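Local coordinates for protein TetR transcriptional regulator (Chloroflexus aurantiacus, PDB 3QBM) that probably binds DNA through a helix-turn-helix domain to regulate transcription, as in other TetR-family proteins, and binds magnesium in the crystal, at residues A[107-112]-A[122-127]; A[59-64]-A[98-103]; A[126-131]-A[160-165]; A[89-94]-A[167-172]. All coordinates share one frame; numbering follows the deposited sequence. Where two conformers were deposited one is given.

Contact 1: A[107-112]-A[122-127]; sequences LNTAIE and ERVRAV. With MG (magnesium ion), chain C.
Thr-109 sets its methyl against Val-124 while its hydroxyl OG1 is gripped by two groups, the carbonyl O of Pro-105 one turn back in the same helix and the OH of Tyr-25. The torsion divides these tasks: at chi1 -56° OG1 sits beside the backbone N, over the preceding turn, and CG2 stands anti to that N, aimed at helix 118-144. There CG2 of Thr-109 meets CG2 of Val-124 at 3.5 Å, tighter than usual for two carbons. The other methyl of Val-124, CG1, rests on CB of Ala-110 at 3.9 Å, so the branched valine bridges two neighbouring residues, and the small alanine lets the helices come close. With an alanine at Val-124 both methyls would be gone, which would probably open a gap between the helices and leave Thr-109 and Ala-110 less firmly packed. In the next residue, Ile-111, the backbone O binds magnesium at 2.0 Å; Asp-114 and four waters complete six ligands, and one of those waters donates to the O of Glu-112 at 2.7 Å. Helix 105-113 thus packs through methyl groups on one flank, while near its C-terminal end carbonyl oxygen, probably polarised by the helix, serves a hard cation.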
loop_
_atom_site.group_PDB
_atom_site.type_symbol
_atom_site.label_atom_id
_atom_site.label_comp_id
_atom_site.label_asym_id
_atom_site.label_seq_id
_atom_site.Cartn_x
_atom_site.Cartn_y
_atom_site.Cartn_z
ATOM N N LEU A 107 -1.380 6.037 -2.705
ATOM C CA LEU A 107 -1.371 4.618 -2.362
ATOM C C LEU A 107 -2.423 3.856 -3.170
ATOM O O LEU A 107 -2.131 2.820 -3.783
ATOM C CB LEU A 107 -1.615 4.423 -0.858
ATOM C CG LEU A 107 -1.835 3.027 -0.272
ATOM C CD1 LEU A 107 -0.613 2.134 -0.508
ATOM C CD2 LEU A 107 -2.234 3.064 1.232
ATOM N N ASN A 108 -3.657 4.324 -3.135
ATOM C CA ASN A 108 -4.722 3.605 -3.805
ATOM C C ASN A 108 -4.484 3.486 -5.336
ATOM O O ASN A 108 -4.718 2.420 -5.932
ATOM C CB ASN A 108 -6.065 4.270 -3.533
ATOM C CG ASN A 108 -6.517 4.153 -2.084
ATOM O OD1 ASN A 108 -5.947 3.402 -1.276
ATOM N ND2 ASN A 108 -7.544 4.933 -1.741
ATOM N N THR A 109 -4.033 4.568 -5.984
ATOM C CA THR A 109 -3.782 4.563 -7.418
ATOM C C THR A 109 -2.533 3.750 -7.733
ATOM O O THR A 109 -2.493 3.109 -8.776
ATOM C CB THR A 109 -3.672 5.986 -7.999
ATOM O OG1 THR A 109 -4.863 6.742 -7.690
ATOM C CG2 THR A 109 -3.412 5.959 -9.519
ATOM N N ALA A 110 -1.556 3.704 -6.811
ATOM C CA ALA A 110 -0.371 2.895 -7.020
ATOM C C ALA A 110 -0.741 1.439 -7.196
ATOM O O ALA A 110 -0.246 0.813 -8.112
ATOM C CB ALA A 110 0.616 3.010 -5.830
ATOM N N ILE A 111 -1.531 0.891 -6.266
ATOM C CA ILE A 111 -1.873 -0.522 -6.322
ATOM C C ILE A 111 -2.623 -0.883 -7.615
ATOM O O ILE A 111 -2.371 -1.924 -8.220
ATOM C CB ILE A 111 -2.653 -0.982 -5.065
ATOM C CG1 ILE A 111 -1.687 -1.375 -3.942
ATOM C CG2 ILE A 111 -3.537 -2.200 -5.354
ATOM C CD1 ILE A 111 -0.617 -0.421 -3.675
ATOM N N GLU A 112 -3.533 -0.013 -8.063
ATOM C CA GLU A 112 -4.260 -0.307 -9.300
ATOM C C GLU A 112 -3.414 -0.144 -10.553
ATOM O O GLU A 112 -3.430 -1.010 -11.449
ATOM C CB GLU A 112 -5.498 0.575 -9.446
ATOM C CG GLU A 112 -6.339 0.146 -10.688
ATOM C CD GLU A 112 -7.800 0.568 -10.648
ATOM O OE1 GLU A 112 -8.151 1.422 -9.821
ATOM O OE2 GLU A 112 -8.605 0.005 -11.432
ATOM N N GLU A 122 2.993 6.753 -14.000
ATOM C CA GLU A 122 3.936 7.846 -14.141
ATOM C C GLU A 122 3.524 9.025 -13.277
ATOM O O GLU A 122 4.363 9.719 -12.713
ATOM C CB GLU A 122 4.038 8.287 -15.608
ATOM C CG GLU A 122 5.155 9.296 -15.798
ATOM C CD GLU A 122 5.408 9.635 -17.263
ATOM O OE1 GLU A 122 4.448 9.625 -18.065
ATOM O OE2 GLU A 122 6.573 9.929 -17.603
ATOM N N ARG A 123 2.218 9.265 -13.201
ATOM C CA ARG A 123 1.680 10.328 -12.351
ATOM C C ARG A 123 1.886 10.043 -10.847
ATOM O O ARG A 123 2.231 10.953 -10.081
ATOM C CB ARG A 123 0.211 10.544 -12.664
ATOM C CG ARG A 123 -0.018 11.491 -13.830
ATOM C CD ARG A 123 -1.444 11.390 -14.288
ATOM N NE ARG A 123 -1.949 12.641 -14.844
ATOM C CZ ARG A 123 -1.795 13.065 -16.094
ATOM N NH1 ARG A 123 -1.124 12.372 -16.996
ATOM N NH2 ARG A 123 -2.351 14.215 -16.445
ATOM N N VAL A 124 1.670 8.787 -10.450
ATOM C CA VAL A 124 1.912 8.372 -9.082
ATOM C C VAL A 124 3.391 8.561 -8.802
ATOM O O VAL A 124 3.736 9.167 -7.778
ATOM C CB VAL A 124 1.418 6.920 -8.793
ATOM C CG1 VAL A 124 1.824 6.412 -7.365
ATOM C CG2 VAL A 124 -0.103 6.845 -8.917
ATOM N N ARG A 125 4.257 8.098 -9.709
ATOM C CA ARG A 125 5.706 8.236 -9.523
ATOM C C ARG A 125 6.120 9.691 -9.365
ATOM O O ARG A 125 6.956 10.011 -8.525
ATOM C CB ARG A 125 6.485 7.528 -10.635
ATOM C CG ARG A 125 7.987 7.708 -10.595
ATOM C CD ARG A 125 8.618 6.791 -11.641
ATOM N NE ARG A 125 10.059 6.667 -11.478
ATOM C CZ ARG A 125 10.821 5.788 -12.122
ATOM N NH1 ARG A 125 10.299 4.925 -12.991
ATOM N NH2 ARG A 125 12.121 5.766 -11.889
ATOM N N ALA A 126 5.521 10.571 -10.159
ATOM C CA ALA A 126 5.795 12.008 -10.061
ATOM C C ALA A 126 5.454 12.553 -8.648
ATOM O O ALA A 126 6.224 13.343 -8.080
ATOM C CB ALA A 126 5.039 12.762 -11.154
ATOM N N VAL A 127 4.349 12.106 -8.059
ATOM C CA VAL A 127 4.016 12.533 -6.692
ATOM C C VAL A 127 5.029 12.027 -5.678
ATOM O O VAL A 127 5.504 12.817 -4.836
ATOM C CB VAL A 127 2.582 12.215 -6.240
ATOM C CG1 VAL A 127 2.409 12.546 -4.706
ATOM C CG2 VAL A 127 1.571 12.993 -7.121
HETATM MG MG MG C . -1.340 -3.565 -8.807
HETATM O O HOH W 1 -2.176 -3.337 -10.906
HETATM O O HOH W 2 -0.327 -3.637 -6.992
HETATM O O HOH W 3 -2.782 -4.726 -8.087
HETATM O O HOH W 4 -0.216 -5.207 -9.584
#

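Contact 2: A[59-64]-A[98-103]; sequences FDYAAE and PPLVGG
A single methyl, CD2 of Leu-100, makes the contact with helix 51-74: it lies 4.3 Å from CB of Ala-62 and 4.4 Å from CE2 of Tyr-61, approaching that ring obliquely. Both distances are loose van der Waals contacts without any polar bond between the segments. Alanine suits its place because a short side chain leaves room for the leucine, whereas the tyrosine, with CG anti to the backbone N (chi1 165°), carries its ring across to the methyl. That ring also packs on Val-13, Ala-14 and Ala-17 of helix 2-23, with its OH bonded to NZ of Lys-65. In the TetR fold the helix equivalent to 51-74 joins the DNA-binding three-helix bundle to the C-terminal domain, so the loop 98-103 touches the connecting element itself. Behind the leucine, a type II beta turn runs from Leu-100 to Gly-103, closed by the bond from N of Gly-103 to O of Leu-100 at 3.3 Å. Gly-102 occupies its third position with a positive phi of 99°, where a side chain would press on the preceding carbonyl. Further out, Asn-21 ND2 holds the carbonyls of Val-101 and Gly-103, and Asn-108 ND2 holds that of Gly-102.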
loop_
_atom_site.group_PDB
_atom_site.type_symbol
_atom_site.label_atom_id
_atom_site.label_comp_id
_atom_site.label_asym_id
_atom_site.label_seq_id
_atom_site.Cartn_x
_atom_site.Cartn_y
_atom_site.Cartn_z
ATOM N N PHE A 59 -7.117 12.080 -11.178
ATOM C CA PHE A 59 -5.894 11.882 -10.398
ATOM C C PHE A 59 -5.133 13.202 -10.179
ATOM O O PHE A 59 -4.695 13.499 -9.055
ATOM C CB PHE A 59 -4.929 10.896 -11.020
ATOM C CG PHE A 59 -3.712 10.659 -10.165
ATOM C CD1 PHE A 59 -3.760 9.747 -9.141
ATOM C CD2 PHE A 59 -2.556 11.427 -10.331
ATOM C CE1 PHE A 59 -2.662 9.578 -8.298
ATOM C CE2 PHE A 59 -1.457 11.258 -9.505
ATOM C CZ PHE A 59 -1.501 10.341 -8.513
ATOM N N ASP A 60 -4.944 13.973 -11.244
ATOM C CA ASP A 60 -4.233 15.266 -11.138
ATOM C C ASP A 60 -4.860 16.117 -10.040
ATOM O O ASP A 60 -4.164 16.826 -9.306
ATOM C CB ASP A 60 -4.240 16.008 -12.482
ATOM C CG ASP A 60 -3.351 15.356 -13.492
ATOM O OD1 ASP A 60 -2.532 14.468 -13.136
ATOM O OD2 ASP A 60 -3.504 15.670 -14.681
ATOM N N TYR A 61 -6.170 15.984 -9.884
ATOM C CA TYR A 61 -6.921 16.697 -8.870
ATOM C C TYR A 61 -6.634 16.169 -7.476
ATOM O O TYR A 61 -6.494 16.947 -6.518
ATOM C CB TYR A 61 -8.399 16.575 -9.157
ATOM C CG TYR A 61 -9.274 16.954 -8.015
ATOM C CD1 TYR A 61 -9.655 18.282 -7.811
ATOM C CD2 TYR A 61 -9.753 15.995 -7.145
ATOM C CE1 TYR A 61 -10.463 18.634 -6.746
ATOM C CE2 TYR A 61 -10.563 16.337 -6.065
ATOM C CZ TYR A 61 -10.918 17.661 -5.882
ATOM O OH TYR A 61 -11.723 18.012 -4.824
ATOM N N ALA A 62 -6.635 14.846 -7.362
ATOM C CA ALA A 62 -6.265 14.167 -6.123
ATOM C C ALA A 62 -4.819 14.518 -5.755
ATOM O O ALA A 62 -4.548 14.829 -4.605
ATOM C CB ALA A 62 -6.453 12.659 -6.266
ATOM N N ALA A 63 -3.920 14.525 -6.738
ATOM C CA ALA A 63 -2.519 14.878 -6.507
ATOM C C ALA A 63 -2.398 16.307 -5.974
ATOM O O ALA A 63 -1.695 16.538 -4.998
ATOM C CB ALA A 63 -1.681 14.702 -7.759
ATOM N N GLU A 64 -3.112 17.256 -6.588
ATOM C CA GLU A 64 -3.082 18.647 -6.117
ATOM C C GLU A 64 -3.636 18.765 -4.706
ATOM O O GLU A 64 -3.132 19.541 -3.890
ATOM C CB GLU A 64 -3.852 19.575 -7.065
ATOM C CG GLU A 64 -3.925 21.050 -6.574
ATOM C CD GLU A 64 -2.572 21.756 -6.456
ATOM O OE1 GLU A 64 -1.571 21.305 -7.071
ATOM O OE2 GLU A 64 -2.522 22.800 -5.755
ATOM N N PRO A 98 -8.611 11.392 5.747
ATOM C CA PRO A 98 -7.779 11.150 4.591
ATOM C C PRO A 98 -7.867 12.329 3.611
ATOM O O PRO A 98 -8.740 13.192 3.801
ATOM C CB PRO A 98 -8.362 9.838 4.015
ATOM C CG PRO A 98 -9.789 9.841 4.460
ATOM C CD PRO A 98 -9.801 10.522 5.776
ATOM N N PRO A 99 -6.953 12.415 2.629
ATOM C CA PRO A 99 -6.932 13.555 1.713
ATOM C C PRO A 99 -8.246 13.687 0.966
ATOM O O PRO A 99 -8.721 14.796 0.722
ATOM C CB PRO A 99 -5.773 13.238 0.771
ATOM C CG PRO A 99 -4.951 12.345 1.519
ATOM C CD PRO A 99 -5.895 11.464 2.259
ATOM N N LEU A 100 -8.813 12.547 0.612
ATOM C CA LEU A 100 -10.217 12.504 0.220
ATOM C C LEU A 100 -10.853 11.164 0.642
ATOM O O LEU A 100 -10.159 10.259 1.115
ATOM C CB LEU A 100 -10.365 12.848 -1.245
ATOM C CG LEU A 100 -9.833 11.954 -2.331
ATOM C CD1 LEU A 100 -10.728 10.750 -2.412
ATOM C CD2 LEU A 100 -9.855 12.683 -3.692
ATOM N N VAL A 101 -12.165 11.064 0.499
ATOM C CA VAL A 101 -12.897 9.880 0.942
ATOM C C VAL A 101 -12.274 8.608 0.350
ATOM O O VAL A 101 -11.983 8.557 -0.801
ATOM C CB VAL A 101 -14.350 9.951 0.517
ATOM C CG1 VAL A 101 -14.459 9.684 -0.989
ATOM C CG2 VAL A 101 -15.206 8.968 1.350
ATOM N N GLY A 102 -12.015 7.620 1.176
ATOM C CA GLY A 102 -11.407 6.369 0.717
ATOM C C GLY A 102 -9.913 6.205 0.912
ATOM O O GLY A 102 -9.369 5.191 0.517
ATOM N N GLY A 103 -9.235 7.155 1.548
ATOM C CA GLY A 103 -7.831 6.998 1.891
ATOM C C GLY A 103 -6.857 7.809 1.057
ATOM O O GLY A 103 -7.239 8.821 0.446
#

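Contact 3: A[126-131]-A[160-165]; sequences AVIDEW and LIIATM
Ile-162 drives its whole side chain against Trp-131, and this is the closely packed part of the contact. Its terminal CD1 lies 3.7 Å from CB of Trp-131, while its CG2 comes up to the benzene edge of the indole, near the ring plane, 3.9 Å from CE3. With CG1 beside the backbone N and CG2 anti to it (chi1 -63°), the two branches spread and follow the tryptophan from its CB to its rim. A beta-branched, wholly apolar residue fits here, since it offers two arms and asks for no polar partner. One face of the indole is covered within its own helix by Val-127, whose CG1 stands 3.5 Å above the plane toward the rim, and Phe-87 meets the tryptophan edge-to-face. On the looser flank Ile-128 merely reaches CD1 of Ile-162 with its CG2 at 4.3 Å; there Leu-171 of the second subunit packs on both isoleucines. The same helix also carries the partly exposed Asp-129, paired with Arg-132, and Glu-130, paired with Arg-67. An alanine at Ile-162 would probably leave the benzene edge of Trp-131 without its cover and take away a surface on which Leu-171 of the other chain rests. Helix 154-175 meets its own chain here and the second subunit too, consistent with the dimer-forming helices of the TetR family. Its Thr-164 donates from OG1 to the O of Leu-160 at 2.7 Å and shares a weak hydrogen bond with Thr-164 OG1 of the second subunit. No polar bond crosses between the two segments, so their join rests on the fit of isoleucine to indole.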
loop_
_atom_site.group_PDB
_atom_site.type_symbol
_atom_site.label_atom_id
_atom_site.label_comp_id
_atom_site.label_asym_id
_atom_site.label_seq_id
_atom_site.Cartn_x
_atom_site.Cartn_y
_atom_site.Cartn_z
ATOM N N ALA A 126 5.521 10.571 -10.159
ATOM C CA ALA A 126 5.795 12.008 -10.061
ATOM C C ALA A 126 5.454 12.553 -8.648
ATOM O O ALA A 126 6.224 13.343 -8.080
ATOM C CB ALA A 126 5.039 12.762 -11.154
ATOM N N VAL A 127 4.349 12.106 -8.059
ATOM C CA VAL A 127 4.016 12.533 -6.692
ATOM C C VAL A 127 5.029 12.027 -5.678
ATOM O O VAL A 127 5.504 12.817 -4.836
ATOM C CB VAL A 127 2.582 12.215 -6.240
ATOM C CG1 VAL A 127 2.409 12.546 -4.706
ATOM C CG2 VAL A 127 1.571 12.993 -7.121
ATOM N N ILE A 128 5.376 10.744 -5.757
ATOM C CA ILE A 128 6.385 10.161 -4.873
ATOM C C ILE A 128 7.712 10.927 -5.051
ATOM O O ILE A 128 8.376 11.229 -4.084
ATOM C CB ILE A 128 6.557 8.668 -5.130
ATOM C CG1 ILE A 128 5.268 7.913 -4.692
ATOM C CG2 ILE A 128 7.795 8.106 -4.437
ATOM C CD1 ILE A 128 5.149 6.566 -5.314
ATOM N N ASP A 129 8.071 11.266 -6.289
ATOM C CA ASP A 129 9.291 12.044 -6.533
ATOM C C ASP A 129 9.243 13.455 -5.957
ATOM O O ASP A 129 10.268 13.974 -5.539
ATOM C CB ASP A 129 9.694 12.013 -8.011
ATOM C CG ASP A 129 10.248 10.653 -8.426
ATOM O OD1 ASP A 129 10.529 9.812 -7.544
ATOM O OD2 ASP A 129 10.384 10.398 -9.636
ATOM N N GLU A 130 8.064 14.061 -5.875
ATOM C CA GLU A 130 7.939 15.379 -5.215
ATOM C C GLU A 130 8.235 15.229 -3.729
ATOM O O GLU A 130 8.965 16.041 -3.152
ATOM C CB GLU A 130 6.540 15.984 -5.317
ATOM C CG GLU A 130 5.972 16.223 -6.674
ATOM C CD GLU A 130 4.579 16.816 -6.556
ATOM O OE1 GLU A 130 3.603 16.164 -6.987
ATOM O OE2 GLU A 130 4.447 17.914 -5.967
ATOM N N TRP A 131 7.630 14.209 -3.088
ATOM C CA TRP A 131 7.897 13.934 -1.656
ATOM C C TRP A 131 9.395 13.693 -1.403
ATOM O O TRP A 131 9.971 14.196 -0.451
ATOM C CB TRP A 131 7.098 12.698 -1.156
ATOM C CG TRP A 131 5.611 12.865 -1.204
ATOM C CD1 TRP A 131 4.902 14.044 -1.219
ATOM C CD2 TRP A 131 4.637 11.820 -1.138
ATOM N NE1 TRP A 131 3.562 13.782 -1.218
ATOM C CE2 TRP A 131 3.369 12.427 -1.145
ATOM C CE3 TRP A 131 4.717 10.429 -1.060
ATOM C CZ2 TRP A 131 2.180 11.689 -1.116
ATOM C CZ3 TRP A 131 3.541 9.691 -1.052
ATOM C CH2 TRP A 131 2.281 10.339 -1.073
ATOM N N LEU A 160 12.296 5.484 3.161
ATOM C CA LEU A 160 11.861 4.791 4.394
ATOM C C LEU A 160 10.576 5.419 4.959
ATOM O O LEU A 160 9.606 4.698 5.295
ATOM C CB LEU A 160 12.957 4.852 5.443
ATOM C CG LEU A 160 12.589 4.313 6.827
ATOM C CD1 LEU A 160 12.353 2.790 6.753
ATOM C CD2 LEU A 160 13.744 4.663 7.800
ATOM N N ILE A 161 10.583 6.749 5.083
ATOM C CA ILE A 161 9.444 7.504 5.564
ATOM C C ILE A 161 8.203 7.226 4.722
ATOM O O ILE A 161 7.165 6.911 5.260
ATOM C CB ILE A 161 9.715 9.022 5.530
ATOM C CG1 ILE A 161 10.613 9.418 6.692
ATOM C CG2 ILE A 161 8.378 9.789 5.552
ATOM C CD1 ILE A 161 11.218 10.868 6.539
ATOM N N ILE A 162 8.311 7.333 3.397
ATOM C CA ILE A 162 7.153 7.112 2.526
ATOM C C ILE A 162 6.588 5.695 2.619
ATOM O O ILE A 162 5.368 5.514 2.720
ATOM C CB ILE A 162 7.473 7.468 1.051
ATOM C CG1 ILE A 162 7.802 8.948 0.962
ATOM C CG2 ILE A 162 6.293 7.083 0.112
ATOM C CD1 ILE A 162 8.530 9.344 -0.392
ATOM N N ALA A 163 7.483 4.718 2.613
ATOM C CA ALA A 163 7.110 3.298 2.725
ATOM C C ALA A 163 6.395 3.087 4.047
ATOM O O ALA A 163 5.294 2.494 4.086
ATOM C CB ALA A 163 8.350 2.367 2.664
ATOM N N THR A 164 7.003 3.549 5.133
ATOM C CA THR A 164 6.423 3.320 6.463
ATOM C C THR A 164 5.053 3.916 6.633
ATOM O O THR A 164 4.115 3.233 7.134
ATOM C CB THR A 164 7.353 3.858 7.549
ATOM O OG1 THR A 164 8.645 3.237 7.381
ATOM C CG2 THR A 164 6.810 3.527 8.964
HETATM N N MSE A 165 4.938 5.183 6.265
HETATM C CA MSE A 165 3.704 5.929 6.479
HETATM C C MSE A 165 2.595 5.414 5.557
HETATM O O MSE A 165 1.468 5.217 6.012
HETATM C CB MSE A 165 3.914 7.447 6.364
HETATM C CG MSE A 165 4.817 8.058 7.431
HETATM SE SE MSE A 165 4.627 7.432 9.291
HETATM C CE MSE A 165 2.844 8.113 9.689
#

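Contact 4: A[89-94]-A[167-172]; sequences DVFRSY and GAVMLA
Phe-91 and Tyr-94 both turn CG anti to their carbonyl carbon, chi1 -83° and -69°, which places CD1 of Phe-91 and CD2 of Tyr-94 beside Val-169; the valine's CG2, likewise anti to its carbonyl carbon, comes out to meet them. This one methyl lies 4.0 Å from CD1 of Phe-91, at the edge of the phenyl ring and near its plane, and 3.9 Å from CD2 of Tyr-94, which it approaches obliquely. Valine suits the place: a compact branched side chain presents a methyl to two large rings without forcing the backbones apart. The tyrosine ring folds back on its own segment and lays one face over CA of Phe-91, 4.2 Å above the ring centre. Helix 80-92 is thereby joined to helix 154-175 across the interior of the all-helical C-terminal domain of the TetR fold, where Phe-91 also meets Phe-70 and Trp-131 edge-to-face. Arg-92 points away from the valine and grips Asp-89 side-on, NH2 at 2.9 Å and NE at 3.2 Å from the same OD1, which lies in the guanidinium plane. Two N-H groups sharing one oxygen, the one from NE bent (140°), probably limit how the guanidinium can turn; its NH1 continues to Glu-182 while Tyr-185 takes part in a cation-pi contact. At the close of the segment Ser-93 donates from OG to the O of Val-90 at 2.6 Å; its small hydroxyl can fold back to a carbonyl of the preceding turn, and Arg-69 NH2 bonds the same OG.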
loop_
_atom_site.group_PDB
_atom_site.type_symbol
_atom_site.label_atom_id
_atom_site.label_comp_id
_atom_site.label_asym_id
_atom_site.label_seq_id
_atom_site.Cartn_x
_atom_site.Cartn_y
_atom_site.Cartn_z
ATOM N N ASP A 89 3.446 13.689 10.419
ATOM C CA ASP A 89 2.215 14.070 11.063
ATOM C C ASP A 89 1.064 14.217 10.056
ATOM O O ASP A 89 -0.074 13.895 10.369
ATOM C CB ASP A 89 2.362 15.349 11.864
ATOM C CG ASP A 89 1.154 15.610 12.692
ATOM O OD1 ASP A 89 0.836 14.754 13.534
ATOM O OD2 ASP A 89 0.479 16.613 12.447
ATOM N N VAL A 90 1.369 14.682 8.846
ATOM C CA VAL A 90 0.352 14.753 7.800
ATOM C C VAL A 90 -0.227 13.340 7.587
ATOM O O VAL A 90 -1.446 13.160 7.586
ATOM C CB VAL A 90 0.926 15.341 6.465
ATOM C CG1 VAL A 90 -0.094 15.224 5.330
ATOM C CG2 VAL A 90 1.337 16.810 6.665
ATOM N N PHE A 91 0.640 12.336 7.373
ATOM C CA PHE A 91 0.175 10.964 7.195
ATOM C C PHE A 91 -0.607 10.445 8.411
ATOM O O PHE A 91 -1.658 9.807 8.256
ATOM C CB PHE A 91 1.356 10.046 6.904
ATOM C CG PHE A 91 1.777 10.046 5.469
ATOM C CD1 PHE A 91 1.008 9.389 4.532
ATOM C CD2 PHE A 91 2.938 10.655 5.060
ATOM C CE1 PHE A 91 1.393 9.334 3.222
ATOM C CE2 PHE A 91 3.333 10.568 3.742
ATOM C CZ PHE A 91 2.556 9.943 2.831
ATOM N N ARG A 92 -0.104 10.720 9.602
ATOM C CA ARG A 92 -0.788 10.326 10.806
ATOM C C ARG A 92 -2.219 10.874 10.855
ATOM O O ARG A 92 -3.164 10.152 11.271
ATOM C CB ARG A 92 0.002 10.754 12.053
ATOM C CG ARG A 92 -0.661 10.276 13.313
ATOM C CD ARG A 92 0.170 10.430 14.540
ATOM N NE ARG A 92 0.451 11.814 14.844
ATOM C CZ ARG A 92 0.932 12.259 16.014
ATOM N NH1 ARG A 92 1.112 11.458 17.057
ATOM N NH2 ARG A 92 1.156 13.550 16.164
ATOM N N SER A 93 -2.390 12.110 10.386
ATOM C CA SER A 93 -3.722 12.757 10.399
ATOM C C SER A 93 -4.738 12.105 9.470
ATOM O O SER A 93 -5.958 12.391 9.570
ATOM C CB SER A 93 -3.609 14.252 10.097
ATOM O OG SER A 93 -3.425 14.477 8.706
ATOM N N TYR A 94 -4.256 11.272 8.533
ATOM C CA TYR A 94 -5.150 10.490 7.662
ATOM C C TYR A 94 -6.045 9.513 8.423
ATOM O O TYR A 94 -7.052 9.103 7.856
ATOM C CB TYR A 94 -4.381 9.699 6.599
ATOM C CG TYR A 94 -3.726 10.527 5.521
ATOM C CD1 TYR A 94 -3.697 11.917 5.579
ATOM C CD2 TYR A 94 -3.052 9.910 4.478
ATOM C CE1 TYR A 94 -3.062 12.645 4.599
ATOM C CE2 TYR A 94 -2.450 10.647 3.482
ATOM C CZ TYR A 94 -2.455 12.007 3.557
ATOM O OH TYR A 94 -1.830 12.739 2.573
ATOM N N GLY A 167 2.386 2.344 4.192
ATOM C CA GLY A 167 2.027 1.016 4.737
ATOM C C GLY A 167 1.119 1.102 5.983
ATOM O O GLY A 167 0.146 0.353 6.156
ATOM N N ALA A 168 1.391 2.083 6.821
ATOM C CA ALA A 168 0.554 2.313 7.984
ATOM C C ALA A 168 -0.841 2.830 7.614
ATOM O O ALA A 168 -1.813 2.454 8.258
ATOM C CB ALA A 168 1.257 3.222 8.930
ATOM N N VAL A 169 -0.939 3.679 6.594
ATOM C CA VAL A 169 -2.240 4.120 6.036
ATOM C C VAL A 169 -3.053 2.889 5.595
ATOM O O VAL A 169 -4.239 2.750 5.965
ATOM C CB VAL A 169 -2.095 5.082 4.865
ATOM C CG1 VAL A 169 -3.455 5.301 4.175
ATOM C CG2 VAL A 169 -1.550 6.421 5.344
HETATM N N MSE A 170 -2.412 1.980 4.863
HETATM C CA MSE A 170 -3.034 0.728 4.442
HETATM C C MSE A 170 -3.520 -0.100 5.655
HETATM O O MSE A 170 -4.664 -0.552 5.700
HETATM C CB MSE A 170 -2.035 -0.112 3.653
HETATM C CG MSE A 170 -2.613 -1.477 3.177
HETATM SE SE MSE A 170 -2.548 -2.906 4.378
HETATM C CE MSE A 170 -0.571 -3.016 4.461
ATOM N N LEU A 171 -2.637 -0.286 6.625
ATOM C CA LEU A 171 -2.958 -1.099 7.819
ATOM C C LEU A 171 -4.035 -0.503 8.690
ATOM O O LEU A 171 -4.890 -1.222 9.184
ATOM C CB LEU A 171 -1.762 -1.260 8.722
ATOM C CG LEU A 171 -0.778 -2.342 8.356
ATOM C CD1 LEU A 171 0.306 -2.263 9.415
ATOM C CD2 LEU A 171 -1.419 -3.747 8.264
ATOM N N ALA A 172 -3.989 0.817 8.872
ATOM C CA ALA A 172 -4.964 1.509 9.711
ATOM C C ALA A 172 -6.345 1.359 9.103
ATOM O O ALA A 172 -7.313 1.135 9.822
ATOM C CB ALA A 172 -4.584 2.981 9.904
#

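Overall arrangement
Contacts 1, 3 and 4 are buried within the C-terminal domain, and all reach the second subunit; contact 2, partly buried, lies where the connecting helix 51-74 meets the loop 98-103. Contacts 1 and 3 share helix 118-144, contacts 3 and 4 share helix 154-175. All four join their segments by apolar touch alone, yet differ in kind: small methyls in contact 1, one leucine in contact 2, aromatic rings in contacts 3 and 4, which meet as Met-165 packs on Phe-91. Polar chemistry gathers at their margins, as magnesium at contact 1 and as the salt bridge of Arg-123 to Asp-60 that ties contact 1 to contact 2.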